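Side-chain contacts in beta-ketoacyl synthase (Burkholderia phymatum, PDB 4EWG), which probably catalyses the condensation that lengthens an acyl chain carried on acyl carrier protein, as beta-ketoacyl-ACP synthases of the thiolase-like superfamily do: residues A[24-29]-A[349-354]; A[299-304]-A[359-364]; A[204-209]-A[231-236]; A[41-46]-A[52-57]. One frame throughout, in Å; residues are numbered along the deposited sequence.

Contact 1 (A[24-29]-A[349-354]); sequences DEIEAA and AWWTIE
I26 meets W350 and W351 through its methyl groups, and the packing is entirely apolar. The clearest element is a CH-pi contact: I26 CG2 sits 3.7 Å from the centroid of the six-membered ring of W351, only 15° off the ring normal, so the methyl lies over the six-membered ring, toward the rim of the indole. Chi1 of -67° puts CG1 beside the backbone N and leaves CG2 anti to that N, over the W351 ring, while the CG1 branch carries CD1 onward to the seam between the two indoles. There CD1 is 3.8 Å from W351 NE1 and 3.9 Å from W350 CH2, the latter approached obliquely. The indoles themselves meet at an angle, W351 NE1 standing 3.3 Å above the W350 plane near its rim.

Polar support comes from within the second helix. W350 NE1 donates to E354 OE2 (2.9 Å, 150° at the hydrogen), close to the indole plane and on the anti side of the carboxylate, which limits rotation of the ring. The other carboxylate oxygen, E354 OE1, forms a salt bridge with R358.

Helix 23-32 thus packs on helix 344-358, whose W350 and I353 side chains reach M13 on strand 8-16, while A349 and I353 touch F408 on strand 402-409.

Contact 2 (A[299-304]-A[359-364]); sequences IAYVNA and NWYAPT
Y301 and Y361 form an edge-to-face aromatic pair linking strand 299-303 of the large mixed sheet, part of the thiolase-like fold, to the short strand 360-361. The edge of Y361 is directed at the face of Y301. Its CD2 stands 3.4 Å above the Y301 plane and over the ring centre, the centroids are 4.5 Å apart, and the planes are inclined at 50°, well short of a perpendicular T. The closest approach is Y301 CD2 to Y361 CE2 at 3.4 Å, so packing is tight here. With CG anti to the backbone N (chi1 167°), Y301 turns its ring face to Y361, and the two side chains run alongside each other in opposed senses.

This buried core is narrow. Nearly all the surface lost between the segments belongs to the two tyrosines, with a small share from A362. The looser side is at the partly exposed A300, whose CB points toward the other segment but comes no nearer than 5.8 Å. Beyond the contact, W360 is partly exposed and engaged in a cation-pi contact with K31. N359, at positive phi, ends helix 344-358 in a Schellman motif and so turns the chain into strand 360-361. From that helix, M355 touches Y301 and M356 touches Y361.

The phenol of Y301 is held at its far end: its OH bonds to S331 OG and also accepts from N303 ND2 at 3.0 Å, with 161° at the hydrogen and the donor amide nearly coplanar with the bond.

Contact 3 (A[204-209]-A[231-236]); sequences AVFDTL and DGLVVG
F206 and L233 are brought together by contrasting first torsions. The phenylalanine has CG anti to its carbonyl carbon (chi1 -58°), which sends the ring off helix 200-207 toward the loop; the leucine has CG wedged between its backbone N and carbonyl carbon (chi1 62°), which raises CD2 toward that ring. L233 CD2 comes to 3.8 Å from F206 CD1 and 4.1 Å from F206 CG, an oblique approach. V235 joins from the other ortho carbon, its CG2 lying 4.0 Å from F206 CD2. Both aliphatic side chains cross the phenylalanine at about a right angle, and the contact is purely van der Waals. One face of the ring also has V205 CG1 of its own helix 3.8 Å above its plane, near the rim.

In the N-terminal half of this thiolase-like fold, strand 189-196 is followed by helix 200-207, and the long connection containing 231-236 leads into strand 238-246, the antiparallel neighbour of 189-196. F206 therefore packs the helix against the run-in to the next strand.

Within that run-in, L233 bonds through its backbone to A211 and S213. At the C-terminal end of the helix, A204 O is gripped twice, by T208 N at 2.9 Å and by T208 OG1 at 2.8 Å. A204 packs on M125 of the second subunit, and V205 on Y139 of that subunit.

Contact 4 (A[41-46]-A[52-57]); sequences PDWDYF and RLAAPL
W43 pushes the six-membered end of its indole against L53 and A54. Its CH2 reaches A54 CB at 3.3 Å, obliquely to the ring, and its CZ3 meets L53 O at 3.1 Å, at the edge and near the ring plane. Both separations are short, so this corner is tightly packed. Setting CG anti to the carbonyl carbon (chi1 -68°) turns the indole from the 3-10 turn 41-45 toward the strand.

R52 folds back over the same turn, its chain bent at chi2 (-69°). The guanidinium lies flat over a carbonyl rather than bonding to it: W43 O stands 3.5 Å above the plane, over its centre, and this oxygen already accepts the backbone bond from F46 N. The edge of the group does the polar work. D44 OD1 lies in its plane but 3.8 Å from R52 NH2, a long salt bridge with the carboxylate and guanidinium planes 70° apart. NH2 also donates to a water at 2.6 Å, which in turn lies 2.8 Å from F46 O, while NH1 bonds to L49 O.

The 3-10 turn lies in the connection between strands 38-39 and 53-54, which pair antiparallel. Y45 OH bonds to L126 O of the second subunit.

The chemistry is divided: mostly apolar and buried at W43, where one carbonyl oxygen meets the ring edge, and polar toward D44. R52 is probably held mainly by NH1 to L49 O and NH2 to the water, the long D44 pair adding little.

Overall arrangement
From the N terminus, helix 23-32 supplies the first half of contact 1, which closes only at helix 344-358, more than 300 residues later. Within that span, contact 4 closes a short local loop between 41-46 and 52-57, and contact 3 then joins 204-209 to 231-236; the two follow in series. Contact 2 opens at 299-304, inside the same span, but closes at 359-364, just beyond helix 344-358, so contacts 1 and 2 cross. T352 packs on N303, joining helix 344-358 to the central sheet, while contact 1 adds helix 23-32 to that helix. Contacts 3 and 4 adjoin through the V235 and A55 backbones, and both also touch the second subunit; their centres lie about 25 to 30 Å from those of the other pair.

Contact 1 (A[24-29]-A[349-354])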
loop_
_atom_site.group_PDB
_atom_site.type_symbol
_atom_site.label_atom_id
_atom_site.label_comp_id
_atom_site.label_asym_id
_atom_site.label_seq_id
_atom_site.Cartn_x
_atom_site.Cartn_y
_atom_site.Cartn_z
ATOM N N ASP A 24 15.623 -19.158 19.478
ATOM C CA ASP A 24 16.529 -20.239 19.871
ATOM C C ASP A 24 16.499 -21.398 18.873
ATOM O O ASP A 24 17.518 -21.930 18.516
ATOM C CB ASP A 24 16.311 -20.705 21.357
ATOM C CG ASP A 24 14.935 -21.351 21.613
ATOM O OD1 ASP A 24 14.037 -21.290 20.752
ATOM O OD2 ASP A 24 14.750 -21.931 22.705
ATOM N N GLU A 25 15.312 -21.747 18.415
ATOM C CA GLU A 25 15.087 -22.738 17.366
ATOM C C GLU A 25 15.731 -22.280 16.034
ATOM O O GLU A 25 16.419 -23.058 15.336
ATOM C CB GLU A 25 13.560 -22.783 17.296
ATOM C CG GLU A 25 12.751 -23.897 16.676
ATOM C CD GLU A 25 11.261 -23.745 17.127
ATOM O OE1 GLU A 25 10.538 -22.729 16.755
ATOM O OE2 GLU A 25 10.837 -24.605 17.926
ATOM N N ILE A 26 15.534 -21.010 15.696
ATOM C CA ILE A 26 16.079 -20.449 14.459
ATOM C C ILE A 26 17.608 -20.376 14.510
ATOM O O ILE A 26 18.289 -20.758 13.556
ATOM C CB ILE A 26 15.485 -19.055 14.179
ATOM C CG1 ILE A 26 13.975 -19.179 13.876
ATOM C CG2 ILE A 26 16.202 -18.384 13.006
ATOM C CD1 ILE A 26 13.143 -17.919 14.108
ATOM N N GLU A 27 18.150 -19.902 15.630
ATOM C CA GLU A 27 19.611 -19.884 15.837
ATOM C C GLU A 27 20.228 -21.270 15.611
ATOM O O GLU A 27 21.230 -21.396 14.911
ATOM C CB GLU A 27 19.987 -19.375 17.244
ATOM C CG GLU A 27 21.467 -18.987 17.397
ATOM C CD GLU A 27 21.826 -18.528 18.789
ATOM O OE1 GLU A 27 21.116 -17.685 19.355
ATOM O OE2 GLU A 27 22.853 -19.009 19.312
ATOM N N ALA A 28 19.614 -22.297 16.180
ATOM C CA ALA A 28 20.120 -23.665 16.030
ATOM C C ALA A 28 20.136 -24.064 14.548
ATOM O O ALA A 28 21.102 -24.638 14.064
ATOM C CB ALA A 28 19.287 -24.643 16.871
ATOM N N ALA A 29 19.089 -23.689 13.810
ATOM C CA ALA A 29 19.034 -23.974 12.382
ATOM C C ALA A 29 20.118 -23.210 11.615
ATOM O O ALA A 29 20.859 -23.794 10.845
ATOM C CB ALA A 29 17.665 -23.655 11.819
ATOM N N ALA A 349 14.904 -7.879 9.146
ATOM C CA ALA A 349 15.128 -6.877 10.168
ATOM C C ALA A 349 15.184 -7.578 11.546
ATOM O O ALA A 349 16.111 -7.380 12.338
ATOM C CB ALA A 349 14.050 -5.812 10.116
ATOM N N TRP A 350 14.188 -8.408 11.794
ATOM C CA TRP A 350 14.065 -9.169 13.054
ATOM C C TRP A 350 15.342 -9.946 13.321
ATOM O O TRP A 350 15.989 -9.753 14.355
ATOM C CB TRP A 350 12.843 -10.074 12.934
ATOM C CG TRP A 350 12.715 -11.162 13.958
ATOM C CD1 TRP A 350 13.235 -11.185 15.218
ATOM C CD2 TRP A 350 11.941 -12.384 13.835
ATOM N NE1 TRP A 350 12.905 -12.362 15.857
ATOM C CE2 TRP A 350 12.123 -13.114 15.068
ATOM C CE3 TRP A 350 11.203 -12.965 12.819
ATOM C CZ2 TRP A 350 11.554 -14.329 15.285
ATOM C CZ3 TRP A 350 10.634 -14.199 13.049
ATOM C CH2 TRP A 350 10.799 -14.863 14.250
ATOM N N TRP A 351 15.725 -10.809 12.373
ATOM C CA TRP A 351 16.906 -11.665 12.556
ATOM C C TRP A 351 18.167 -10.866 12.664
ATOM O O TRP A 351 19.048 -11.238 13.423
ATOM C CB TRP A 351 17.003 -12.682 11.444
ATOM C CG TRP A 351 15.885 -13.717 11.523
ATOM C CD1 TRP A 351 14.753 -13.669 12.320
ATOM C CD2 TRP A 351 15.761 -14.943 10.774
ATOM N NE1 TRP A 351 13.978 -14.743 12.116
ATOM C CE2 TRP A 351 14.526 -15.543 11.182
ATOM C CE3 TRP A 351 16.537 -15.581 9.833
ATOM C CZ2 TRP A 351 14.091 -16.738 10.669
ATOM C CZ3 TRP A 351 16.085 -16.790 9.296
ATOM C CH2 TRP A 351 14.887 -17.358 9.715
ATOM N N THR A 352 18.266 -9.750 11.930
ATOM C CA THR A 352 19.424 -8.858 12.051
ATOM C C THR A 352 19.558 -8.271 13.484
ATOM O O THR A 352 20.659 -8.140 13.986
ATOM C CB THR A 352 19.383 -7.725 11.003
ATOM O OG1 THR A 352 19.481 -8.308 9.720
ATOM C CG2 THR A 352 20.520 -6.742 11.167
ATOM N N ILE A 353 18.438 -7.922 14.113
ATOM C CA ILE A 353 18.452 -7.425 15.492
ATOM C C ILE A 353 18.815 -8.548 16.483
ATOM O O ILE A 353 19.581 -8.331 17.416
ATOM C CB ILE A 353 17.117 -6.803 15.893
ATOM C CG1 ILE A 353 16.855 -5.518 15.107
ATOM C CG2 ILE A 353 17.113 -6.442 17.364
ATOM C CD1 ILE A 353 15.433 -5.044 15.243
ATOM N N GLU A 354 18.300 -9.740 16.245
ATOM C CA GLU A 354 18.642 -10.891 17.066
ATOM C C GLU A 354 20.139 -11.203 16.988
ATOM O O GLU A 354 20.775 -11.474 17.999
ATOM C CB GLU A 354 17.862 -12.131 16.639
ATOM C CG GLU A 354 16.358 -11.981 16.711
ATOM C CD GLU A 354 15.779 -12.184 18.103
ATOM O OE1 GLU A 354 16.439 -11.832 19.102
ATOM O OE2 GLU A 354 14.633 -12.691 18.185
#

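Contact 2 (A[299-304]-A[359-364])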
loop_
_atom_site.group_PDB
_atom_site.type_symbol
_atom_site.label_atom_id
_atom_site.label_comp_id
_atom_site.label_asym_id
_atom_site.label_seq_id
_atom_site.Cartn_x
_atom_site.Cartn_y
_atom_site.Cartn_z
ATOM N N ILE A 299 28.641 1.977 10.738
ATOM C CA ILE A 299 27.896 0.727 10.485
ATOM C C ILE A 299 28.841 -0.458 10.569
ATOM O O ILE A 299 29.794 -0.559 9.791
ATOM C CB ILE A 299 27.194 0.780 9.094
ATOM C CG1 ILE A 299 26.311 2.034 9.007
ATOM C CG2 ILE A 299 26.344 -0.472 8.828
ATOM C CD1 ILE A 299 25.229 2.059 10.094
ATOM N N ALA A 300 28.583 -1.364 11.515
ATOM C CA ALA A 300 29.441 -2.536 11.712
ATOM C C ALA A 300 29.065 -3.728 10.797
ATOM O O ALA A 300 29.883 -4.624 10.575
ATOM C CB ALA A 300 29.435 -2.958 13.148
ATOM N N TYR A 301 27.848 -3.744 10.266
ATOM C CA TYR A 301 27.369 -4.892 9.462
ATOM C C TYR A 301 26.205 -4.486 8.586
ATOM O O TYR A 301 25.375 -3.667 8.959
ATOM C CB TYR A 301 26.972 -6.072 10.375
ATOM C CG TYR A 301 26.176 -7.189 9.711
ATOM C CD1 TYR A 301 26.812 -8.232 9.073
ATOM C CD2 TYR A 301 24.773 -7.207 9.751
ATOM C CE1 TYR A 301 26.090 -9.260 8.459
ATOM C CE2 TYR A 301 24.043 -8.224 9.140
ATOM C CZ TYR A 301 24.710 -9.254 8.497
ATOM O OH TYR A 301 24.008 -10.301 7.901
ATOM N N VAL A 302 26.167 -5.069 7.403
ATOM C CA VAL A 302 25.054 -4.945 6.519
ATOM C C VAL A 302 24.402 -6.301 6.344
ATOM O O VAL A 302 25.071 -7.263 5.969
ATOM C CB VAL A 302 25.525 -4.413 5.162
ATOM C CG1 VAL A 302 24.392 -4.447 4.138
ATOM C CG2 VAL A 302 26.096 -3.027 5.339
ATOM N N ASN A 303 23.082 -6.363 6.574
ATOM C CA ASN A 303 22.266 -7.509 6.137
ATOM C C ASN A 303 21.800 -7.244 4.725
ATOM O O ASN A 303 20.884 -6.462 4.489
ATOM C CB ASN A 303 21.070 -7.768 7.078
ATOM C CG ASN A 303 20.389 -9.122 6.821
ATOM O OD1 ASN A 303 19.250 -9.180 6.303
ATOM N ND2 ASN A 303 21.073 -10.219 7.188
ATOM N N ALA A 304 22.463 -7.903 3.784
ATOM C CA ALA A 304 22.143 -7.831 2.387
ATOM C C ALA A 304 20.700 -8.254 2.095
ATOM O O ALA A 304 20.048 -8.950 2.875
ATOM C CB ALA A 304 23.118 -8.689 1.563
ATOM N N ASN A 359 26.031 -10.576 19.202
ATOM C CA ASN A 359 27.374 -10.489 18.592
ATOM C C ASN A 359 27.731 -11.635 17.647
ATOM O O ASN A 359 28.919 -12.033 17.530
ATOM C CB ASN A 359 28.452 -10.384 19.689
ATOM C CG ASN A 359 28.356 -9.095 20.478
ATOM O OD1 ASN A 359 27.733 -8.128 20.046
ATOM N ND2 ASN A 359 28.975 -9.080 21.643
ATOM N N TRP A 360 26.715 -12.155 16.957
ATOM C CA TRP A 360 26.853 -13.394 16.192
ATOM C C TRP A 360 26.152 -13.252 14.876
ATOM O O TRP A 360 24.933 -13.053 14.818
ATOM C CB TRP A 360 26.271 -14.518 17.008
ATOM C CG TRP A 360 26.409 -15.866 16.411
ATOM C CD1 TRP A 360 27.426 -16.799 16.636
ATOM C CD2 TRP A 360 25.473 -16.515 15.502
ATOM N NE1 TRP A 360 27.198 -17.944 15.923
ATOM C CE2 TRP A 360 26.030 -17.834 15.217
ATOM C CE3 TRP A 360 24.261 -16.145 14.905
ATOM C CZ2 TRP A 360 25.398 -18.732 14.359
ATOM C CZ3 TRP A 360 23.631 -17.059 14.042
ATOM C CH2 TRP A 360 24.185 -18.320 13.778
ATOM N N TYR A 361 26.914 -13.335 13.792
ATOM C CA TYR A 361 26.392 -13.008 12.469
ATOM C C TYR A 361 26.554 -14.192 11.524
ATOM O O TYR A 361 27.674 -14.596 11.173
ATOM C CB TYR A 361 27.071 -11.737 11.930
ATOM C CG TYR A 361 26.693 -10.472 12.700
ATOM C CD1 TYR A 361 27.276 -10.189 13.928
ATOM C CD2 TYR A 361 25.749 -9.573 12.202
ATOM C CE1 TYR A 361 26.934 -9.049 14.640
ATOM C CE2 TYR A 361 25.403 -8.420 12.905
ATOM C CZ TYR A 361 25.998 -8.165 14.126
ATOM O OH TYR A 361 25.674 -7.025 14.847
ATOM N N ALA A 362 25.422 -14.735 11.099
ATOM C CA ALA A 362 25.395 -15.919 10.244
ATOM C C ALA A 362 26.105 -15.676 8.899
ATOM O O ALA A 362 26.032 -14.594 8.319
ATOM C CB ALA A 362 23.958 -16.392 10.014
ATOM N N PRO A 363 26.790 -16.687 8.402
ATOM C CA PRO A 363 27.413 -16.535 7.103
ATOM C C PRO A 363 26.372 -16.710 6.011
ATOM O O PRO A 363 25.307 -17.297 6.258
ATOM C CB PRO A 363 28.377 -17.714 7.073
ATOM C CG PRO A 363 27.651 -18.785 7.796
ATOM C CD PRO A 363 26.885 -18.071 8.890
ATOM N N THR A 364 26.677 -16.251 4.815
ATOM C CA THR A 364 25.877 -16.643 3.643
ATOM C C THR A 364 26.176 -18.113 3.315
ATOM O O THR A 364 27.303 -18.480 2.999
ATOM C CB THR A 364 26.160 -15.752 2.421
ATOM O OG1 THR A 364 25.855 -14.398 2.749
ATOM C CG2 THR A 364 25.320 -16.175 1.220
#

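Contact 3 (A[204-209]-A[231-236])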
loop_
_atom_site.group_PDB
_atom_site.type_symbol
_atom_site.label_atom_id
_atom_site.label_comp_id
_atom_site.label_asym_id
_atom_site.label_seq_id
_atom_site.Cartn_x
_atom_site.Cartn_y
_atom_site.Cartn_z
ATOM N N ALA A 204 6.013 -17.955 -10.455
ATOM C CA ALA A 204 5.958 -17.516 -11.879
ATOM C C ALA A 204 6.434 -16.066 -12.084
ATOM O O ALA A 204 7.022 -15.740 -13.121
ATOM C CB ALA A 204 4.546 -17.675 -12.423
ATOM N N VAL A 205 6.132 -15.195 -11.123
ATOM C CA VAL A 205 6.582 -13.773 -11.155
ATOM C C VAL A 205 8.086 -13.690 -11.508
ATOM O O VAL A 205 8.501 -12.971 -12.399
ATOM C CB VAL A 205 6.343 -13.079 -9.790
ATOM C CG1 VAL A 205 7.016 -11.731 -9.710
ATOM C CG2 VAL A 205 4.857 -12.950 -9.498
ATOM N N PHE A 206 8.875 -14.459 -10.797
ATOM C CA PHE A 206 10.307 -14.498 -11.009
ATOM C C PHE A 206 10.748 -15.533 -12.060
ATOM O O PHE A 206 11.733 -15.313 -12.770
ATOM C CB PHE A 206 10.980 -14.750 -9.675
ATOM C CG PHE A 206 10.648 -13.712 -8.664
ATOM C CD1 PHE A 206 11.308 -12.480 -8.673
ATOM C CD2 PHE A 206 9.627 -13.916 -7.728
ATOM C CE1 PHE A 206 10.983 -11.497 -7.739
ATOM C CE2 PHE A 206 9.281 -12.915 -6.792
ATOM C CZ PHE A 206 9.973 -11.708 -6.798
ATOM N N ASP A 207 10.051 -16.656 -12.140
ATOM C CA ASP A 207 10.384 -17.689 -13.130
ATOM C C ASP A 207 10.257 -17.160 -14.568
ATOM O O ASP A 207 11.098 -17.453 -15.403
ATOM C CB ASP A 207 9.528 -18.949 -12.938
ATOM C CG ASP A 207 10.150 -20.187 -13.577
ATOM O OD1 ASP A 207 11.206 -20.655 -13.087
ATOM O OD2 ASP A 207 9.593 -20.712 -14.547
ATOM N N THR A 208 9.234 -16.349 -14.830
ATOM C CA THR A 208 9.057 -15.749 -16.146
ATOM C C THR A 208 10.123 -14.712 -16.469
ATOM O O THR A 208 10.256 -14.332 -17.611
ATOM C CB THR A 208 7.686 -15.073 -16.296
ATOM O OG1 THR A 208 7.553 -14.045 -15.299
ATOM C CG2 THR A 208 6.545 -16.110 -16.134
ATOM N N LEU A 209 10.844 -14.228 -15.465
ATOM C CA LEU A 209 11.977 -13.334 -15.676
ATOM C C LEU A 209 13.278 -14.100 -15.800
ATOM O O LEU A 209 14.323 -13.496 -15.906
ATOM C CB LEU A 209 12.092 -12.308 -14.504
ATOM C CG LEU A 209 10.970 -11.254 -14.374
ATOM C CD1 LEU A 209 11.049 -10.485 -13.041
ATOM C CD2 LEU A 209 10.968 -10.282 -15.554
ATOM N N ASP A 231 22.718 -19.363 -9.795
ATOM C CA ASP A 231 21.889 -19.315 -11.005
ATOM C C ASP A 231 20.458 -18.842 -10.708
ATOM O O ASP A 231 19.540 -19.288 -11.325
ATOM C CB ASP A 231 21.818 -20.705 -11.649
ATOM C CG ASP A 231 20.884 -21.658 -10.886
ATOM O OD1 ASP A 231 20.956 -21.726 -9.628
ATOM O OD2 ASP A 231 20.059 -22.306 -11.544
ATOM N N GLY A 232 20.287 -17.956 -9.740
ATOM C CA GLY A 232 18.973 -17.408 -9.438
ATOM C C GLY A 232 18.515 -17.607 -8.016
ATOM O O GLY A 232 19.200 -18.215 -7.205
ATOM N N LEU A 233 17.326 -17.072 -7.731
ATOM C CA LEU A 233 16.755 -17.080 -6.389
ATOM C C LEU A 233 15.896 -18.296 -6.149
ATOM O O LEU A 233 15.608 -19.054 -7.068
ATOM C CB LEU A 233 15.912 -15.815 -6.158
ATOM C CG LEU A 233 14.666 -15.518 -7.014
ATOM C CD1 LEU A 233 13.424 -16.327 -6.591
ATOM C CD2 LEU A 233 14.374 -14.025 -6.977
ATOM N N VAL A 234 15.514 -18.484 -4.898
ATOM C CA VAL A 234 14.495 -19.449 -4.542
ATOM C C VAL A 234 13.463 -18.729 -3.689
ATOM O O VAL A 234 13.791 -18.049 -2.721
ATOM C CB VAL A 234 15.102 -20.661 -3.782
ATOM C CG1 VAL A 234 14.013 -21.608 -3.296
ATOM C CG2 VAL A 234 16.151 -21.368 -4.662
ATOM N N VAL A 235 12.212 -18.893 -4.074
ATOM C CA VAL A 235 11.080 -18.265 -3.409
ATOM C C VAL A 235 10.696 -18.992 -2.123
ATOM O O VAL A 235 10.590 -20.211 -2.092
ATOM C CB VAL A 235 9.890 -18.241 -4.365
ATOM C CG1 VAL A 235 8.620 -17.892 -3.652
ATOM C CG2 VAL A 235 10.208 -17.230 -5.474
ATOM N N GLY A 236 10.513 -18.217 -1.066
ATOM C CA GLY A 236 10.057 -18.715 0.221
ATOM C C GLY A 236 8.763 -18.055 0.659
ATOM O O GLY A 236 8.019 -17.492 -0.169
#

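Contact 4 (A[41-46]-A[52-57])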
loop_
_atom_site.group_PDB
_atom_site.type_symbol
_atom_site.label_atom_id
_atom_site.label_comp_id
_atom_site.label_asym_id
_atom_site.label_seq_id
_atom_site.Cartn_x
_atom_site.Cartn_y
_atom_site.Cartn_z
ATOM N N PRO A 41 7.544 -31.089 -6.101
ATOM C CA PRO A 41 6.933 -31.904 -7.179
ATOM C C PRO A 41 5.527 -31.455 -7.585
ATOM O O PRO A 41 5.133 -31.656 -8.715
ATOM C CB PRO A 41 6.896 -33.331 -6.585
ATOM C CG PRO A 41 7.132 -33.157 -5.111
ATOM C CD PRO A 41 7.981 -31.913 -4.967
ATOM N N ASP A 42 4.778 -30.859 -6.662
ATOM C CA ASP A 42 3.425 -30.364 -6.959
ATOM C C ASP A 42 3.362 -29.369 -8.106
ATOM O O ASP A 42 2.339 -29.263 -8.755
ATOM C CB ASP A 42 2.804 -29.703 -5.731
ATOM C CG ASP A 42 2.342 -30.700 -4.718
ATOM O OD1 ASP A 42 1.921 -31.830 -5.117
ATOM O OD2 ASP A 42 2.393 -30.345 -3.516
ATOM N N TRP A 43 4.455 -28.654 -8.343
ATOM C CA TRP A 43 4.509 -27.674 -9.408
ATOM C C TRP A 43 4.541 -28.230 -10.787
ATOM O O TRP A 43 4.468 -27.470 -11.742
ATOM C CB TRP A 43 5.665 -26.750 -9.187
ATOM C CG TRP A 43 5.438 -25.884 -7.987
ATOM C CD1 TRP A 43 4.252 -25.710 -7.255
ATOM C CD2 TRP A 43 6.397 -25.032 -7.354
ATOM N NE1 TRP A 43 4.438 -24.827 -6.241
ATOM C CE2 TRP A 43 5.705 -24.385 -6.240
ATOM C CE3 TRP A 43 7.710 -24.744 -7.588
ATOM C CZ2 TRP A 43 6.327 -23.503 -5.415
ATOM C CZ3 TRP A 43 8.339 -23.846 -6.753
ATOM C CH2 TRP A 43 7.661 -23.239 -5.680
ATOM N N ASP A 44 4.597 -29.562 -10.911
ATOM C CA ASP A 44 4.385 -30.215 -12.208
ATOM C C ASP A 44 2.945 -29.987 -12.702
ATOM O O ASP A 44 2.635 -30.148 -13.876
ATOM C CB ASP A 44 4.690 -31.714 -12.118
ATOM C CG ASP A 44 4.966 -32.313 -13.457
ATOM O OD1 ASP A 44 6.018 -31.967 -14.027
ATOM O OD2 ASP A 44 4.156 -33.114 -13.954
ATOM N N TYR A 45 2.065 -29.631 -11.781
ATOM C CA TYR A 45 0.726 -29.207 -12.118
ATOM C C TYR A 45 0.738 -27.998 -13.074
ATOM O O TYR A 45 -0.115 -27.880 -13.933
ATOM C CB TYR A 45 0.009 -28.852 -10.827
ATOM C CG TYR A 45 -1.377 -28.264 -10.967
ATOM C CD1 TYR A 45 -2.494 -29.088 -11.125
ATOM C CD2 TYR A 45 -1.578 -26.885 -10.880
ATOM C CE1 TYR A 45 -3.772 -28.547 -11.226
ATOM C CE2 TYR A 45 -2.844 -26.339 -10.973
ATOM C CZ TYR A 45 -3.935 -27.173 -11.159
ATOM O OH TYR A 45 -5.193 -26.623 -11.251
ATOM N N PHE A 46 1.716 -27.113 -12.936
ATOM C CA PHE A 46 1.726 -25.868 -13.715
ATOM C C PHE A 46 2.356 -26.066 -15.081
ATOM O O PHE A 46 3.287 -26.841 -15.224
ATOM C CB PHE A 46 2.418 -24.751 -12.928
ATOM C CG PHE A 46 1.693 -24.396 -11.673
ATOM C CD1 PHE A 46 0.396 -23.860 -11.734
ATOM C CD2 PHE A 46 2.246 -24.672 -10.428
ATOM C CE1 PHE A 46 -0.302 -23.570 -10.587
ATOM C CE2 PHE A 46 1.532 -24.383 -9.267
ATOM C CZ PHE A 46 0.272 -23.825 -9.349
ATOM N N ARG A 52 11.733 -26.086 -9.936
ATOM C CA ARG A 52 11.009 -26.952 -9.019
ATOM C C ARG A 52 11.515 -26.767 -7.575
ATOM O O ARG A 52 11.486 -27.705 -6.776
ATOM C CB ARG A 52 11.158 -28.417 -9.463
ATOM C CG ARG A 52 10.455 -28.731 -10.777
ATOM C CD ARG A 52 8.953 -28.661 -10.593
ATOM N NE ARG A 52 8.228 -28.938 -11.825
ATOM C CZ ARG A 52 7.902 -28.033 -12.738
ATOM N NH1 ARG A 52 8.241 -26.767 -12.590
ATOM N NH2 ARG A 52 7.239 -28.408 -13.816
ATOM N N LEU A 53 11.979 -25.564 -7.248
ATOM C CA LEU A 53 12.523 -25.288 -5.900
ATOM C C LEU A 53 11.702 -24.246 -5.143
ATOM O O LEU A 53 11.205 -23.299 -5.746
ATOM C CB LEU A 53 13.960 -24.776 -6.014
ATOM C CG LEU A 53 14.937 -25.656 -6.796
ATOM C CD1 LEU A 53 16.239 -24.908 -7.072
ATOM C CD2 LEU A 53 15.168 -26.919 -6.000
ATOM N N ALA A 54 11.581 -24.429 -3.825
ATOM C CA ALA A 54 10.978 -23.435 -2.932
ATOM C C ALA A 54 11.504 -23.677 -1.540
ATOM O O ALA A 54 12.096 -24.740 -1.279
ATOM C CB ALA A 54 9.459 -23.548 -2.919
ATOM N N ALA A 55 11.269 -22.705 -0.647
ATOM C CA ALA A 55 11.559 -22.834 0.795
ATOM C C ALA A 55 10.257 -22.674 1.602
ATOM O O ALA A 55 10.020 -21.614 2.221
ATOM C CB ALA A 55 12.572 -21.775 1.226
ATOM N N PRO A 56 9.392 -23.693 1.576
ATOM C CA PRO A 56 8.090 -23.571 2.255
ATOM C C PRO A 56 8.185 -23.602 3.772
ATOM O O PRO A 56 9.213 -24.001 4.313
ATOM C CB PRO A 56 7.338 -24.822 1.773
ATOM C CG PRO A 56 8.430 -25.815 1.521
ATOM C CD PRO A 56 9.514 -24.984 0.882
ATOM N N LEU A 57 7.132 -23.157 4.450
ATOM C CA LEU A 57 6.994 -23.436 5.854
ATOM C C LEU A 57 6.842 -24.948 5.980
ATOM O O LEU A 57 6.170 -25.561 5.182
ATOM C CB LEU A 57 5.770 -22.737 6.448
ATOM C CG LEU A 57 5.784 -21.227 6.508
ATOM C CD1 LEU A 57 4.520 -20.793 7.246
ATOM C CD2 LEU A 57 7.042 -20.768 7.231
HETATM O O HOH W 1 6.046 -26.867 -15.558
#